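Local coordinates for protein N-acetyl-beta-D glucosaminidase (Rhizomucor miehei CAU432, PDB 4ZM6) that probably hydrolyses beta-linked N-acetylglucosamine through a family 3 glycoside hydrolase part and acetylates glucosamine from acetyl-CoA through a GCN5-related acetyltransferase region, at residues S150-D154 against L523-I527; Y368-T373 against Y499-A505; Q749-V753 against A765-N770; R762-S766 against G801-E806. One frame throughout, in Å; residues are numbered along the deposited sequence.

Contact 1. Residues S150-D154 against L523-I527; sequences SYGQD and LPISI
The flat amide of Gln153 turns its outer end to Ser526: CB of Ser526 lies close to the amide plane, between and beyond OE1 and NE2 and 3.6 Å from each, while the Ser526 backbone N stands out of that plane, displaced toward one face. The puckered ring of Pro524 meets a carbonyl, its CB 3.5 Å from Tyr151 O. Gln153 gets there because its CG stands opposite the backbone N (chi1 -165°) and the chain beyond runs extended, carrying the amide past Ile525. The two backbones are joined by one hydrogen bond, from Gln153 N to Pro524 O (3.0 Å), which arrives almost along the C=O axis. Gly152 CA lies 3.4 Å from that same Pro524 O, and the extended backbone of Gly152 (phi 159°) is one that glycine readily adopts. Ile525 reaches in with CD1, 3.6 Å from Gln153 N, and so gives the bonded amide an apolar neighbour. Ser150 OG accepts from Gly152 N in an ST turn that shapes the loop. The ring of Tyr151 leaves the contact, with OH bonded to Gln165 of helix 155-171. In the glycoside hydrolase family 3 N-terminal domain, residues 150-154 lead into that helix, N-capped by Asp154, while Pro524 and Ile525, in the long connection towards strand 540-543, also rest on Met100 of helix 99-105.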
loop_
_atom_site.group_PDB
_atom_site.type_symbol
_atom_site.label_atom_id
_atom_site.label_comp_id
_atom_site.label_asym_id
_atom_site.label_seq_id
_atom_site.Cartn_x
_atom_site.Cartn_y
_atom_site.Cartn_z
ATOM N N SER A 150 -4.837 -12.419 19.545
ATOM C CA SER A 150 -4.541 -11.551 18.409
ATOM C C SER A 150 -3.142 -10.962 18.554
ATOM O O SER A 150 -2.695 -10.691 19.663
ATOM C CB SER A 150 -5.573 -10.427 18.299
ATOM O OG SER A 150 -5.154 -9.436 17.373
ATOM N N TYR A 151 -2.461 -10.753 17.430
ATOM C CA TYR A 151 -1.101 -10.208 17.448
ATOM C C TYR A 151 -1.080 -8.764 17.953
ATOM O O TYR A 151 -0.060 -8.303 18.479
ATOM C CB TYR A 151 -0.461 -10.263 16.057
ATOM C CG TYR A 151 -0.302 -11.655 15.474
ATOM C CD1 TYR A 151 0.695 -12.517 15.931
ATOM C CD2 TYR A 151 -1.137 -12.100 14.451
ATOM C CE1 TYR A 151 0.849 -13.785 15.387
ATOM C CE2 TYR A 151 -0.995 -13.366 13.902
ATOM C CZ TYR A 151 0.001 -14.206 14.370
ATOM O OH TYR A 151 0.139 -15.463 13.824
ATOM N N GLY A 152 -2.194 -8.049 17.776
ATOM C CA GLY A 152 -2.304 -6.685 18.277
ATOM C C GLY A 152 -3.374 -5.835 17.613
ATOM O O GLY A 152 -4.279 -6.341 16.953
ATOM N N GLN A 153 -3.219 -4.525 17.777
ATOM C CA GLN A 153 -4.216 -3.518 17.414
ATOM C C GLN A 153 -4.141 -3.085 15.958
ATOM O O GLN A 153 -5.151 -2.717 15.362
ATOM C CB GLN A 153 -3.969 -2.296 18.286
ATOM C CG GLN A 153 -5.076 -1.272 18.323
ATOM C CD GLN A 153 -4.817 -0.251 19.410
ATOM O OE1 GLN A 153 -3.810 0.458 19.381
ATOM N NE2 GLN A 153 -5.702 -0.196 20.395
ATOM N N ASP A 154 -2.931 -3.101 15.408
ATOM C CA ASP A 154 -2.667 -2.653 14.046
ATOM C C ASP A 154 -2.877 -3.795 13.040
ATOM O O ASP A 154 -2.167 -4.800 13.100
ATOM C CB ASP A 154 -1.224 -2.144 13.970
ATOM C CG ASP A 154 -0.853 -1.598 12.607
ATOM O OD1 ASP A 154 -1.728 -1.487 11.729
ATOM O OD2 ASP A 154 0.335 -1.276 12.420
ATOM N N LEU A 523 4.688 -2.378 23.276
ATOM C CA LEU A 523 3.250 -2.635 23.367
ATOM C C LEU A 523 2.659 -2.723 21.965
ATOM O O LEU A 523 2.800 -1.780 21.194
ATOM C CB LEU A 523 2.533 -1.511 24.123
ATOM C CG LEU A 523 2.358 -1.615 25.635
ATOM C CD1 LEU A 523 1.757 -0.330 26.184
ATOM C CD2 LEU A 523 1.471 -2.798 25.982
ATOM N N PRO A 524 1.996 -3.849 21.629
ATOM C CA PRO A 524 1.271 -3.953 20.365
ATOM C C PRO A 524 -0.172 -3.455 20.481
ATOM O O PRO A 524 -1.027 -3.838 19.685
ATOM C CB PRO A 524 1.318 -5.453 20.070
ATOM C CG PRO A 524 1.359 -6.096 21.410
ATOM C CD PRO A 524 1.968 -5.120 22.375
ATOM N N ILE A 525 -0.406 -2.552 21.428
ATOM C CA ILE A 525 -1.739 -2.228 21.912
ATOM C C ILE A 525 -1.715 -0.817 22.498
ATOM O O ILE A 525 -0.657 -0.329 22.912
ATOM C CB ILE A 525 -2.146 -3.260 23.000
ATOM C CG1 ILE A 525 -3.402 -4.006 22.594
ATOM C CG2 ILE A 525 -2.333 -2.638 24.387
ATOM C CD1 ILE A 525 -3.232 -4.900 21.391
ATOM N N SER A 526 -2.873 -0.165 22.534
ATOM C CA SER A 526 -3.036 1.074 23.297
ATOM C C SER A 526 -3.730 0.737 24.602
ATOM O O SER A 526 -4.713 -0.010 24.607
ATOM C CB SER A 526 -3.869 2.105 22.531
ATOM O OG SER A 526 -3.047 3.093 21.934
ATOM N N ILE A 527 -3.220 1.273 25.706
ATOM C CA ILE A 527 -3.900 1.141 26.982
ATOM C C ILE A 527 -4.622 2.454 27.234
ATOM O O ILE A 527 -3.978 3.491 27.325
ATOM C CB ILE A 527 -2.927 0.819 28.122
ATOM C CG1 ILE A 527 -2.208 -0.501 27.823
ATOM C CG2 ILE A 527 -3.677 0.711 29.443
ATOM C CD1 ILE A 527 -1.114 -0.847 28.808
#

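Contact 2. Residues Y368-T373 against Y499-A505; sequences YDRVPT and YEYTPPA
Tyr368 and Pro504 fit bump to flat face where the type I turn of residues 368-371, between helix 357-368 and strand 373-377, meets the start of helix 503-513 in the alpha/beta part built on a six-stranded mixed sheet. Pro504 CB is the bump: it stands over one face of the Tyr368 ring, 3.9 Å from the centroid and 26° off the normal, a CH-pi contact displaced toward the CD2 side. Ala505 fills in beside it, its CB 4.0 Å from Tyr368 CE1. Val371 is the second bump: its CG1 lies against CD2 of Tyr499, the two side chains running past each other in opposite directions, while Val371 O lies near the ring plane at the CE2 edge. Both tyrosines end in polar grips. Tyr499 OH and Thr373 OG1 share a hydrogen bond of 2.6 Å, and Thr373 OG1 also pairs with Ser521. Glu500 holds its CG between its backbone N and carbonyl carbon (chi1 61°), and from there its extended chain brings the carboxylate to the hydroxyl end of Tyr368, carboxylate and ring planes steeply inclined. Glu500 OE2 accepts from Gly98 N, so bonds at both oxygens hold this buried carboxylate. Glu500 OE1 accepts twice: from Thr502 OG1, at the N-cap, on its anti lone pair, and from Tyr368 OH, which comes 37° above the carboxylate plane.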
loop_
_atom_site.group_PDB
_atom_site.type_symbol
_atom_site.label_atom_id
_atom_site.label_comp_id
_atom_site.label_asym_id
_atom_site.label_seq_id
_atom_site.Cartn_x
_atom_site.Cartn_y
_atom_site.Cartn_z
ATOM N N TYR A 368 11.437 -15.640 24.792
ATOM C CA TYR A 368 10.688 -15.072 25.918
ATOM C C TYR A 368 11.421 -13.940 26.634
ATOM O O TYR A 368 10.775 -13.081 27.217
ATOM C CB TYR A 368 10.249 -16.154 26.912
ATOM C CG TYR A 368 8.968 -16.861 26.510
ATOM C CD1 TYR A 368 7.737 -16.212 26.588
ATOM C CD2 TYR A 368 8.980 -18.177 26.054
ATOM C CE1 TYR A 368 6.562 -16.852 26.225
ATOM C CE2 TYR A 368 7.809 -18.823 25.688
ATOM C CZ TYR A 368 6.604 -18.156 25.776
ATOM O OH TYR A 368 5.438 -18.795 25.416
ATOM N N ASP A 369 12.753 -13.917 26.571
ATOM C CA ASP A 369 13.532 -12.786 27.106
ATOM C C ASP A 369 13.280 -11.473 26.357
ATOM O O ASP A 369 13.631 -10.392 26.847
ATOM C CB ASP A 369 15.033 -13.088 27.057
ATOM C CG ASP A 369 15.465 -14.120 28.079
ATOM O OD1 ASP A 369 14.645 -14.525 28.930
ATOM O OD2 ASP A 369 16.642 -14.526 28.040
ATOM N N ARG A 370 12.698 -11.574 25.165
ATOM C CA ARG A 370 12.392 -10.415 24.331
ATOM C C ARG A 370 10.888 -10.085 24.315
ATOM O O ARG A 370 10.450 -9.256 23.514
ATOM C CB ARG A 370 12.869 -10.681 22.892
ATOM C CG ARG A 370 14.315 -11.159 22.763
ATOM C CD ARG A 370 14.614 -11.729 21.378
ATOM N NE ARG A 370 14.387 -10.769 20.290
ATOM C CZ ARG A 370 14.253 -11.088 18.999
ATOM N NH1 ARG A 370 14.297 -12.358 18.598
ATOM N NH2 ARG A 370 14.051 -10.128 18.100
ATOM N N VAL A 371 10.105 -10.734 25.183
ATOM C CA VAL A 371 8.635 -10.614 25.159
ATOM C C VAL A 371 8.045 -9.582 26.137
ATOM O O VAL A 371 7.417 -8.621 25.698
ATOM C CB VAL A 371 7.953 -11.987 25.359
ATOM C CG1 VAL A 371 6.473 -11.837 25.681
ATOM C CG2 VAL A 371 8.135 -12.850 24.116
ATOM N N PRO A 372 8.224 -9.770 27.454
ATOM C CA PRO A 372 7.494 -8.861 28.335
ATOM C C PRO A 372 7.916 -7.398 28.201
ATOM O O PRO A 372 9.068 -7.105 27.874
ATOM C CB PRO A 372 7.810 -9.391 29.736
ATOM C CG PRO A 372 9.113 -10.079 29.589
ATOM C CD PRO A 372 9.116 -10.666 28.209
ATOM N N THR A 373 6.960 -6.508 28.454
ATOM C CA THR A 373 7.142 -5.074 28.318
ATOM C C THR A 373 6.960 -4.394 29.676
ATOM O O THR A 373 6.016 -4.697 30.403
ATOM C CB THR A 373 6.102 -4.478 27.345
ATOM O OG1 THR A 373 6.002 -5.293 26.171
ATOM C CG2 THR A 373 6.478 -3.062 26.954
ATOM N N TYR A 499 1.718 -10.767 28.429
ATOM C CA TYR A 499 0.911 -11.222 27.291
ATOM C C TYR A 499 0.460 -12.694 27.351
ATOM O O TYR A 499 -0.214 -13.164 26.431
ATOM C CB TYR A 499 1.648 -10.959 25.963
ATOM C CG TYR A 499 2.168 -9.545 25.806
ATOM C CD1 TYR A 499 1.302 -8.495 25.508
ATOM C CD2 TYR A 499 3.521 -9.255 25.949
ATOM C CE1 TYR A 499 1.769 -7.198 25.362
ATOM C CE2 TYR A 499 3.997 -7.961 25.808
ATOM C CZ TYR A 499 3.115 -6.936 25.513
ATOM O OH TYR A 499 3.578 -5.646 25.363
ATOM N N GLU A 500 0.830 -13.418 28.409
ATOM C CA GLU A 500 0.383 -14.802 28.607
ATOM C C GLU A 500 0.884 -15.324 29.947
ATOM O O GLU A 500 1.907 -14.859 30.455
ATOM C CB GLU A 500 0.860 -15.726 27.479
ATOM C CG GLU A 500 2.369 -15.837 27.341
ATOM C CD GLU A 500 2.770 -16.641 26.120
ATOM O OE1 GLU A 500 3.277 -17.773 26.292
ATOM O OE2 GLU A 500 2.560 -16.145 24.990
ATOM N N TYR A 501 0.166 -16.296 30.505
ATOM C CA TYR A 501 0.477 -16.812 31.839
ATOM C C TYR A 501 1.234 -18.137 31.813
ATOM O O TYR A 501 1.210 -18.893 32.788
ATOM C CB TYR A 501 -0.793 -16.932 32.699
ATOM C CG TYR A 501 -1.948 -17.670 32.056
ATOM C CD1 TYR A 501 -1.796 -18.957 31.550
ATOM C CD2 TYR A 501 -3.200 -17.084 31.972
ATOM C CE1 TYR A 501 -2.859 -19.629 30.967
ATOM C CE2 TYR A 501 -4.265 -17.746 31.394
ATOM C CZ TYR A 501 -4.090 -19.018 30.894
ATOM O OH TYR A 501 -5.145 -19.679 30.316
ATOM N N THR A 502 1.916 -18.405 30.703
ATOM C CA THR A 502 2.754 -19.592 30.579
ATOM C C THR A 502 3.968 -19.499 31.522
ATOM O O THR A 502 4.413 -18.397 31.857
ATOM C CB THR A 502 3.231 -19.774 29.121
ATOM O OG1 THR A 502 3.947 -18.607 28.693
ATOM C CG2 THR A 502 2.039 -20.009 28.189
ATOM N N PRO A 503 4.503 -20.652 31.966
ATOM C CA PRO A 503 5.691 -20.630 32.844
ATOM C C PRO A 503 6.899 -19.828 32.318
ATOM O O PRO A 503 7.513 -19.079 33.084
ATOM C CB PRO A 503 6.046 -22.114 33.010
ATOM C CG PRO A 503 4.793 -22.858 32.706
ATOM C CD PRO A 503 3.973 -22.016 31.773
ATOM N N PRO A 504 7.253 -19.982 31.031
ATOM C CA PRO A 504 8.367 -19.160 30.549
ATOM C C PRO A 504 8.075 -17.653 30.448
ATOM O O PRO A 504 8.996 -16.843 30.573
ATOM C CB PRO A 504 8.679 -19.754 29.169
ATOM C CG PRO A 504 7.468 -20.518 28.778
ATOM C CD PRO A 504 6.855 -21.007 30.050
ATOM N N ALA A 505 6.820 -17.278 30.225
ATOM C CA ALA A 505 6.450 -15.865 30.225
ATOM C C ALA A 505 6.586 -15.279 31.632
ATOM O O ALA A 505 7.009 -14.129 31.799
ATOM C CB ALA A 505 5.038 -15.674 29.697
#

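Contact 3. Residues Q749-V753 against A765-N770; sequences QDLIV and ASLILN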
loop_
_atom_site.group_PDB
_atom_site.type_symbol
_atom_site.label_atom_id
_atom_site.label_comp_id
_atom_site.label_asym_id
_atom_site.label_seq_id
_atom_site.Cartn_x
_atom_site.Cartn_y
_atom_site.Cartn_z
ATOM N N GLN A 749 33.429 -9.422 -26.946
ATOM C CA GLN A 749 34.867 -9.673 -26.848
ATOM C C GLN A 749 35.242 -10.454 -25.594
ATOM O O GLN A 749 36.347 -10.976 -25.500
ATOM C CB GLN A 749 35.682 -8.368 -26.963
ATOM C CG GLN A 749 35.930 -7.589 -25.674
ATOM C CD GLN A 749 34.685 -6.931 -25.133
ATOM O OE1 GLN A 749 33.574 -7.265 -25.536
ATOM N NE2 GLN A 749 34.861 -5.989 -24.210
ATOM N N ASP A 750 34.320 -10.531 -24.638
ATOM C CA ASP A 750 34.527 -11.291 -23.412
ATOM C C ASP A 750 33.989 -12.728 -23.498
ATOM O O ASP A 750 34.297 -13.558 -22.644
ATOM C CB ASP A 750 33.877 -10.557 -22.233
ATOM C CG ASP A 750 34.652 -9.310 -21.811
ATOM O OD1 ASP A 750 35.849 -9.199 -22.160
ATOM O OD2 ASP A 750 34.062 -8.438 -21.124
ATOM N N LEU A 751 33.196 -13.031 -24.518
ATOM C CA LEU A 751 32.609 -14.358 -24.646
ATOM C C LEU A 751 33.503 -15.226 -25.518
ATOM O O LEU A 751 33.458 -15.152 -26.747
ATOM C CB LEU A 751 31.197 -14.273 -25.226
ATOM C CG LEU A 751 30.296 -13.213 -24.586
ATOM C CD1 LEU A 751 28.887 -13.312 -25.149
ATOM C CD2 LEU A 751 30.282 -13.333 -23.071
ATOM N N ILE A 752 34.326 -16.034 -24.858
ATOM C CA ILE A 752 35.265 -16.924 -25.524
ATOM C C ILE A 752 34.681 -18.323 -25.610
ATOM O O ILE A 752 34.055 -18.803 -24.673
ATOM C CB ILE A 752 36.595 -17.003 -24.752
ATOM C CG1 ILE A 752 37.166 -15.602 -24.531
ATOM C CG2 ILE A 752 37.600 -17.883 -25.487
ATOM C CD1 ILE A 752 37.317 -14.789 -25.803
ATOM N N VAL A 753 34.906 -18.970 -26.744
ATOM C CA VAL A 753 34.480 -20.338 -26.949
ATOM C C VAL A 753 35.646 -21.146 -27.482
ATOM O O VAL A 753 36.538 -20.599 -28.131
ATOM C CB VAL A 753 33.315 -20.440 -27.953
ATOM C CG1 VAL A 753 32.039 -19.881 -27.347
ATOM C CG2 VAL A 753 33.647 -19.728 -29.260
ATOM N N ALA A 765 33.219 -25.799 -25.736
ATOM C CA ALA A 765 33.483 -25.243 -24.421
ATOM C C ALA A 765 33.272 -23.741 -24.498
ATOM O O ALA A 765 33.137 -23.189 -25.598
ATOM C CB ALA A 765 34.904 -25.561 -23.977
ATOM N N SER A 766 33.235 -23.079 -23.345
ATOM C CA SER A 766 33.093 -21.629 -23.319
ATOM C C SER A 766 33.435 -21.059 -21.958
ATOM O O SER A 766 33.429 -21.779 -20.969
ATOM C CB SER A 766 31.661 -21.223 -23.687
ATOM O OG SER A 766 30.856 -21.096 -22.532
ATOM N N LEU A 767 33.735 -19.762 -21.922
ATOM C CA LEU A 767 33.843 -19.023 -20.662
ATOM C C LEU A 767 33.648 -17.535 -20.882
ATOM O O LEU A 767 33.641 -17.069 -22.017
ATOM C CB LEU A 767 35.180 -19.292 -19.964
ATOM C CG LEU A 767 36.464 -18.810 -20.646
ATOM C CD1 LEU A 767 36.651 -17.306 -20.523
ATOM C CD2 LEU A 767 37.666 -19.528 -20.053
ATOM N N ILE A 768 33.504 -16.803 -19.779
ATOM C CA ILE A 768 33.235 -15.368 -19.799
ATOM C C ILE A 768 34.403 -14.608 -19.202
ATOM O O ILE A 768 34.653 -14.700 -18.003
ATOM C CB ILE A 768 31.970 -15.015 -18.984
ATOM C CG1 ILE A 768 30.723 -15.597 -19.651
ATOM C CG2 ILE A 768 31.816 -13.502 -18.849
ATOM C CD1 ILE A 768 29.505 -15.591 -18.754
ATOM N N LEU A 769 35.101 -13.850 -20.044
ATOM C CA LEU A 769 36.155 -12.953 -19.585
ATOM C C LEU A 769 35.560 -11.677 -19.017
ATOM O O LEU A 769 34.385 -11.360 -19.233
ATOM C CB LEU A 769 37.091 -12.563 -20.732
ATOM C CG LEU A 769 38.035 -13.615 -21.302
ATOM C CD1 LEU A 769 38.725 -13.067 -22.541
ATOM C CD2 LEU A 769 39.057 -14.035 -20.261
ATOM N N ASN A 770 36.398 -10.953 -18.286
ATOM C CA ASN A 770 36.116 -9.581 -17.912
ATOM C C ASN A 770 37.441 -8.864 -17.696
ATOM O O ASN A 770 38.425 -9.488 -17.289
ATOM C CB ASN A 770 35.249 -9.527 -16.651
ATOM C CG ASN A 770 36.039 -9.782 -15.382
ATOM O OD1 ASN A 770 36.056 -10.897 -14.870
ATOM N ND2 ASN A 770 36.707 -8.749 -14.875
#
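With CG1 set opposite its carbonyl carbon (chi1 -54°), Ile752 leans across to Leu769, which has the same kind of first torsion (chi1 -71°), and Ile752 CG1 meets Leu769 CD1 at 3.6 Å. Leu767 shares this face of the sheet, its CD1 lying near Ile752 CB; helix 811-825 covers Leu767 and Leu769 there. On the other face Leu751 and Ile768 lie side by side, CD2 to CG1 at 4.1 Å, and Val753 CG1 touches Ser766 CB, under helices 721-731 and 736-745. Ser766 OG is bonded to Tyr739. The backbones join through a reciprocal pair, Ile752 N to Leu767 O (3.1 Å) and Leu767 N to Ile752 O (2.9 Å). A third bond runs from Leu769 N to Asp750 O (2.7 Å). The Asp750 carboxylate lies beside the backbone of Leu769 and bonds to Arg779, Arg826 and Ser775, partners that would probably stabilise its negative charge. Hydrogen-bonded and non-hydrogen-bonded pairs alternate along the two strands, 158° apart in direction: an antiparallel beta hairpin, helix-covered on both faces, as in the central sheet of the GNAT fold.

Contact 4. Residues R762-S766 against G801-E806; sequences RVIAS and GVAQEE
Ile764 and Ala803 join where two antiparallel strands of the GNAT-type sheet part company, at a classic beta bulge that Ile764 and Ala765 form against Ala754 of the strand on the other side, 751-756. The close-packed half is backbone. Ser766 N to Gly801 O (3.0 Å) and Gly801 N to Ser766 O (3.1 Å) form a hydrogen-bonded pair, and Ala803 N reaches Ile764 O at 2.9 Å. Val802 CG1, opposite its own backbone N (chi1 -173°), lies 3.6 Å from the same Ile764 O. Gly801 brings no side chain to the face where Ser766 packs against helix 721-731. Past Ala803 the chain turns away and side chains alone bridge the gap: Glu806 lays its CG against Ile764 CB and CG2, crossing Ile764 at about a right angle. The outermost link, on the solvent side, is looser. The extended Arg762 chain crosses Glu806 at a slant, the guanidinium and carboxylate planes 60° apart; Glu806 OE1 goes to Arg809 instead. Residues 804-806 lead toward helix 811-825, the region where GNAT relatives hold the CoA pyrophosphate; a sulfate near Val802 probably comes from the crystallisation liquor, though it is compatible with an anion-binding pocket there. On the exposed side, Arg762 NH2 meets Glu806 OE2 at the guanidinium edge in a weak salt bridge of 3.4 Å.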
loop_
_atom_site.group_PDB
_atom_site.type_symbol
_atom_site.label_atom_id
_atom_site.label_comp_id
_atom_site.label_asym_id
_atom_site.label_seq_id
_atom_site.Cartn_x
_atom_site.Cartn_y
_atom_site.Cartn_z
ATOM N N ARG A 762 32.021 -26.822 -34.338
ATOM C CA ARG A 762 30.968 -26.738 -33.332
ATOM C C ARG A 762 31.585 -26.276 -32.012
ATOM O O ARG A 762 32.760 -26.539 -31.743
ATOM C CB ARG A 762 30.244 -28.086 -33.169
ATOM C CG ARG A 762 31.030 -29.132 -32.390
ATOM C CD ARG A 762 30.513 -30.549 -32.601
ATOM N NE ARG A 762 31.421 -31.535 -32.006
ATOM C CZ ARG A 762 32.514 -32.037 -32.592
ATOM N NH1 ARG A 762 32.873 -31.671 -33.824
ATOM N NH2 ARG A 762 33.261 -32.922 -31.936
ATOM N N VAL A 763 30.794 -25.571 -31.208
ATOM C CA VAL A 763 31.250 -25.090 -29.905
ATOM C C VAL A 763 31.306 -26.259 -28.922
ATOM O O VAL A 763 30.328 -26.988 -28.754
ATOM C CB VAL A 763 30.319 -23.993 -29.350
ATOM C CG1 VAL A 763 30.755 -23.575 -27.947
ATOM C CG2 VAL A 763 30.293 -22.791 -30.287
ATOM N N ILE A 764 32.457 -26.433 -28.285
ATOM C CA ILE A 764 32.674 -27.546 -27.351
ATOM C C ILE A 764 33.000 -27.093 -25.925
ATOM O O ILE A 764 33.053 -27.913 -25.013
ATOM C CB ILE A 764 33.785 -28.501 -27.855
ATOM C CG1 ILE A 764 35.133 -27.780 -27.977
ATOM C CG2 ILE A 764 33.375 -29.131 -29.183
ATOM C CD1 ILE A 764 36.202 -28.591 -28.680
ATOM N N ALA A 765 33.219 -25.799 -25.736
ATOM C CA ALA A 765 33.483 -25.243 -24.421
ATOM C C ALA A 765 33.272 -23.741 -24.498
ATOM O O ALA A 765 33.137 -23.189 -25.598
ATOM C CB ALA A 765 34.904 -25.561 -23.977
ATOM N N SER A 766 33.235 -23.079 -23.345
ATOM C CA SER A 766 33.093 -21.629 -23.319
ATOM C C SER A 766 33.435 -21.059 -21.958
ATOM O O SER A 766 33.429 -21.779 -20.969
ATOM C CB SER A 766 31.661 -21.223 -23.687
ATOM O OG SER A 766 30.856 -21.096 -22.532
ATOM N N GLY A 801 33.119 -23.891 -18.665
ATOM C CA GLY A 801 32.447 -25.168 -18.864
ATOM C C GLY A 801 32.794 -25.832 -20.181
ATOM O O GLY A 801 32.896 -25.176 -21.219
ATOM N N VAL A 802 32.973 -27.149 -20.125
ATOM C CA VAL A 802 33.199 -27.972 -21.303
ATOM C C VAL A 802 31.954 -28.816 -21.522
ATOM O O VAL A 802 31.234 -29.103 -20.574
ATOM C CB VAL A 802 34.405 -28.895 -21.077
ATOM C CG1 VAL A 802 34.760 -29.649 -22.353
ATOM C CG2 VAL A 802 35.588 -28.087 -20.556
ATOM N N ALA A 803 31.696 -29.206 -22.766
ATOM C CA ALA A 803 30.558 -30.073 -23.084
ATOM C C ALA A 803 30.768 -31.434 -22.450
ATOM O O ALA A 803 31.909 -31.847 -22.247
ATOM C CB ALA A 803 30.400 -30.223 -24.590
ATOM N N GLN A 804 29.671 -32.122 -22.133
ATOM C CA GLN A 804 29.762 -33.474 -21.551
ATOM C C GLN A 804 30.538 -34.434 -22.455
ATOM O O GLN A 804 31.494 -35.082 -22.019
ATOM C CB GLN A 804 28.394 -34.092 -21.164
ATOM C CG GLN A 804 27.117 -33.526 -21.780
ATOM C CD GLN A 804 26.335 -32.661 -20.798
ATOM O OE1 GLN A 804 26.903 -31.810 -20.108
ATOM N NE2 GLN A 804 25.024 -32.884 -20.726
ATOM N N GLU A 805 30.119 -34.497 -23.716
ATOM C CA GLU A 805 30.772 -35.313 -24.738
ATOM C C GLU A 805 32.306 -35.166 -24.770
ATOM O O GLU A 805 33.025 -36.151 -24.963
ATOM C CB GLU A 805 30.207 -34.932 -26.109
ATOM C CG GLU A 805 30.653 -35.820 -27.263
ATOM C CD GLU A 805 29.925 -37.151 -27.311
ATOM O OE1 GLU A 805 29.001 -37.375 -26.497
ATOM O OE2 GLU A 805 30.280 -37.975 -28.180
ATOM N N GLU A 806 32.790 -33.940 -24.568
ATOM C CA GLU A 806 34.185 -33.580 -24.835
ATOM C C GLU A 806 35.078 -33.575 -23.593
ATOM O O GLU A 806 36.208 -33.067 -23.634
ATOM C CB GLU A 806 34.233 -32.197 -25.494
ATOM C CG GLU A 806 33.253 -32.015 -26.646
ATOM C CD GLU A 806 33.534 -32.923 -27.831
ATOM O OE1 GLU A 806 34.699 -33.347 -28.003
ATOM O OE2 GLU A 806 32.586 -33.203 -28.599
#

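In the fold
The contacts form two groups whose centres lie about 58 to 61 Å apart, on opposite sides of the chain's centre. Contacts 1 and 2 adjoin, Pro524 CD lying 3.4 Å from Tyr499 OH, and both pack against helix 99-105; they join loops and a helix start, contact 1 with one backbone bond and contact 2 through side-chain hydroxyls and a carboxylate. Contacts 3 and 4 belong to one sheet and share Ala765 and Ser766, so strand 763-771 pairs with 751-756 on one side and 794-802 on the other; backbone bonds dominate both. Contacts 2 and 3 are almost wholly buried, with no exposed touching residue, whereas contacts 1 and 4 each end in an exposed residue, Ser526 and Arg762.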